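Side-chain contact in prephenate dehydratase:Amino acid-binding ACT (Brucella abortus, PDB 6VH5), which probably catalyses the conversion of prephenate to 3-phenylpyruvate, carbon dioxide and water in phenylalanine biosynthesis and binds phenylalanine in its ACT domain: residues N36-C41 with P170-D175. Numbering follows the deposited sequence.
Sequences NSDTAC and PRLAAD
Leu172 reaches from the first turn of helix 171-176 across to helix 36-44, where it meets Asp38 and Thr39. Its CB lies 3.7 Å from the hydroxyl OG1 of Thr39, the two side chains running past each other in opposite directions. At CG the chain, anti to the backbone N (chi1 170°), branches, and CD2 does most of the touching beyond this point: it is 3.7 Å from Thr39 OG1 and comes within 3.4 Å of Asp38 OD2, the leucine crossing the aspartate at about a right angle. This methyl thus rests against oxygens that already have polar partners. Two of these lie in the chain just before the helix: Thr39 OG1 hydrogen-bonds to the carbonyl of Ala35, and Asp38 OD2 accepts from the backbone N of Gly34. Within the helix, Asp38 OD1 forms a salt bridge with Arg42, and the carboxylate is thereby held from both of its oxygens.

One turn before Thr39, Asn36 meets Pro170. Its amide turns OD1 to the proline ring, 3.3 Å from CG and 3.4 Å from CB of Pro170, a van der Waals contact; the two segments together bury 206 Å². The Asn36 side chain also lies about 6 Å from that of Thr194, a residue predicted to be essential for dehydratase activity.

The contact bridges the two lobes of the dehydratase region, which resembles a periplasmic binding protein. Helix 36-44 packs through Ser37, Ala40 and Cys41 on strands 26-30 and 70-77 of one sheet, whereas Pro170 directly follows strand 165-169 of the other, and Ala174 of helix 171-176 touches its strand 108-111.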
loop_
_atom_site.group_PDB
_atom_site.type_symbol
_atom_site.label_atom_id
_atom_site.label_comp_id
_atom_site.label_asym_id
_atom_site.label_seq_id
_atom_site.Cartn_x
_atom_site.Cartn_y
_atom_site.Cartn_z
ATOM N N ASN A 36 14.448 -6.267 6.592
ATOM C CA ASN A 36 14.911 -5.879 5.266
ATOM C C ASN A 36 15.200 -4.378 5.198
ATOM O O ASN A 36 16.133 -3.953 4.501
ATOM C CB ASN A 36 13.883 -6.288 4.202
ATOM C CG ASN A 36 13.876 -7.787 3.931
ATOM O OD1 ASN A 36 14.929 -8.414 3.795
ATOM N ND2 ASN A 36 12.683 -8.363 3.823
ATOM N N SER A 37 14.400 -3.557 5.894
ATOM C CA SER A 37 14.677 -2.117 5.957
ATOM C C SER A 37 16.041 -1.844 6.580
ATOM O O SER A 37 16.786 -0.976 6.110
ATOM C CB SER A 37 13.593 -1.393 6.758
ATOM O OG SER A 37 12.373 -1.310 6.045
ATOM N N ASP A 38 16.375 -2.579 7.645
ATOM C CA ASP A 38 17.699 -2.497 8.256
ATOM C C ASP A 38 18.785 -2.918 7.269
ATOM O O ASP A 38 19.847 -2.288 7.194
ATOM C CB ASP A 38 17.714 -3.368 9.520
ATOM C CG ASP A 38 18.994 -3.239 10.345
ATOM O OD1 ASP A 38 19.890 -2.438 10.013
ATOM O OD2 ASP A 38 19.107 -3.981 11.339
ATOM N N THR A 39 18.531 -3.977 6.494
ATOM C CA THR A 39 19.493 -4.409 5.482
ATOM C C THR A 39 19.777 -3.294 4.480
ATOM O O THR A 39 20.937 -3.036 4.134
ATOM C CB THR A 39 18.954 -5.644 4.754
ATOM O OG1 THR A 39 18.683 -6.680 5.707
ATOM C CG2 THR A 39 19.946 -6.151 3.696
ATOM N N ALA A 40 18.735 -2.596 4.033
ATOM C CA ALA A 40 18.944 -1.488 3.106
ATOM C C ALA A 40 19.801 -0.388 3.738
ATOM O O ALA A 40 20.748 0.105 3.112
ATOM C CB ALA A 40 17.596 -0.943 2.637
ATOM N N CYS A 41 19.517 -0.022 4.994
ATOM C CA CYS A 41 20.314 1.008 5.664
ATOM C C CYS A 41 21.789 0.622 5.693
ATOM O O CYS A 41 22.667 1.443 5.401
ATOM C CB CYS A 41 19.813 1.234 7.096
ATOM S SG CYS A 41 18.122 1.838 7.323
ATOM N N PRO A 170 15.148 -12.457 7.005
ATOM C CA PRO A 170 16.248 -11.999 6.150
ATOM C C PRO A 170 17.590 -12.476 6.679
ATOM O O PRO A 170 17.765 -12.716 7.875
ATOM C CB PRO A 170 16.146 -10.467 6.222
ATOM C CG PRO A 170 14.721 -10.192 6.605
ATOM C CD PRO A 170 14.387 -11.324 7.556
ATOM N N ARG A 171 18.557 -12.570 5.761
ATOM C CA ARG A 171 19.878 -13.084 6.112
ATOM C C ARG A 171 20.489 -12.315 7.281
ATOM O O ARG A 171 21.169 -12.907 8.130
ATOM C CB ARG A 171 20.798 -13.030 4.892
ATOM C CG ARG A 171 22.259 -13.335 5.205
ATOM C CD ARG A 171 23.127 -13.324 3.959
ATOM N NE ARG A 171 22.518 -14.102 2.885
ATOM C CZ ARG A 171 22.660 -15.416 2.730
ATOM N NH1 ARG A 171 22.060 -16.027 1.717
ATOM N NH2 ARG A 171 23.385 -16.122 3.593
ATOM N N LEU A 172 20.243 -11.000 7.350
ATOM C CA LEU A 172 20.809 -10.170 8.414
ATOM C C LEU A 172 20.380 -10.642 9.798
ATOM O O LEU A 172 21.188 -10.652 10.735
ATOM C CB LEU A 172 20.418 -8.702 8.211
ATOM C CG LEU A 172 20.753 -7.766 9.379
ATOM C CD1 LEU A 172 22.257 -7.660 9.595
ATOM C CD2 LEU A 172 20.155 -6.388 9.125
ATOM N N ALA A 173 19.117 -11.047 9.948
ATOM C CA ALA A 173 18.643 -11.455 11.263
ATOM C C ALA A 173 19.382 -12.686 11.769
ATOM O O ALA A 173 19.558 -12.839 12.984
ATOM C CB ALA A 173 17.136 -11.718 11.227
ATOM N N ALA A 174 19.848 -13.557 10.866
ATOM C CA ALA A 174 20.582 -14.741 11.309
ATOM C C ALA A 174 21.904 -14.359 11.967
ATOM O O ALA A 174 22.276 -14.927 13.004
ATOM C CB ALA A 174 20.816 -15.702 10.145
ATOM N N ASP A 175 22.632 -13.410 11.372
ATOM C CA ASP A 175 23.898 -12.976 11.956
ATOM C C ASP A 175 23.676 -12.301 13.303
ATOM O O ASP A 175 24.432 -12.531 14.253
ATOM C CB ASP A 175 24.623 -12.019 11.008
ATOM C CG ASP A 175 24.548 -12.457 9.553
ATOM O OD1 ASP A 175 24.436 -13.676 9.294
ATOM O OD2 ASP A 175 24.604 -11.573 8.668
#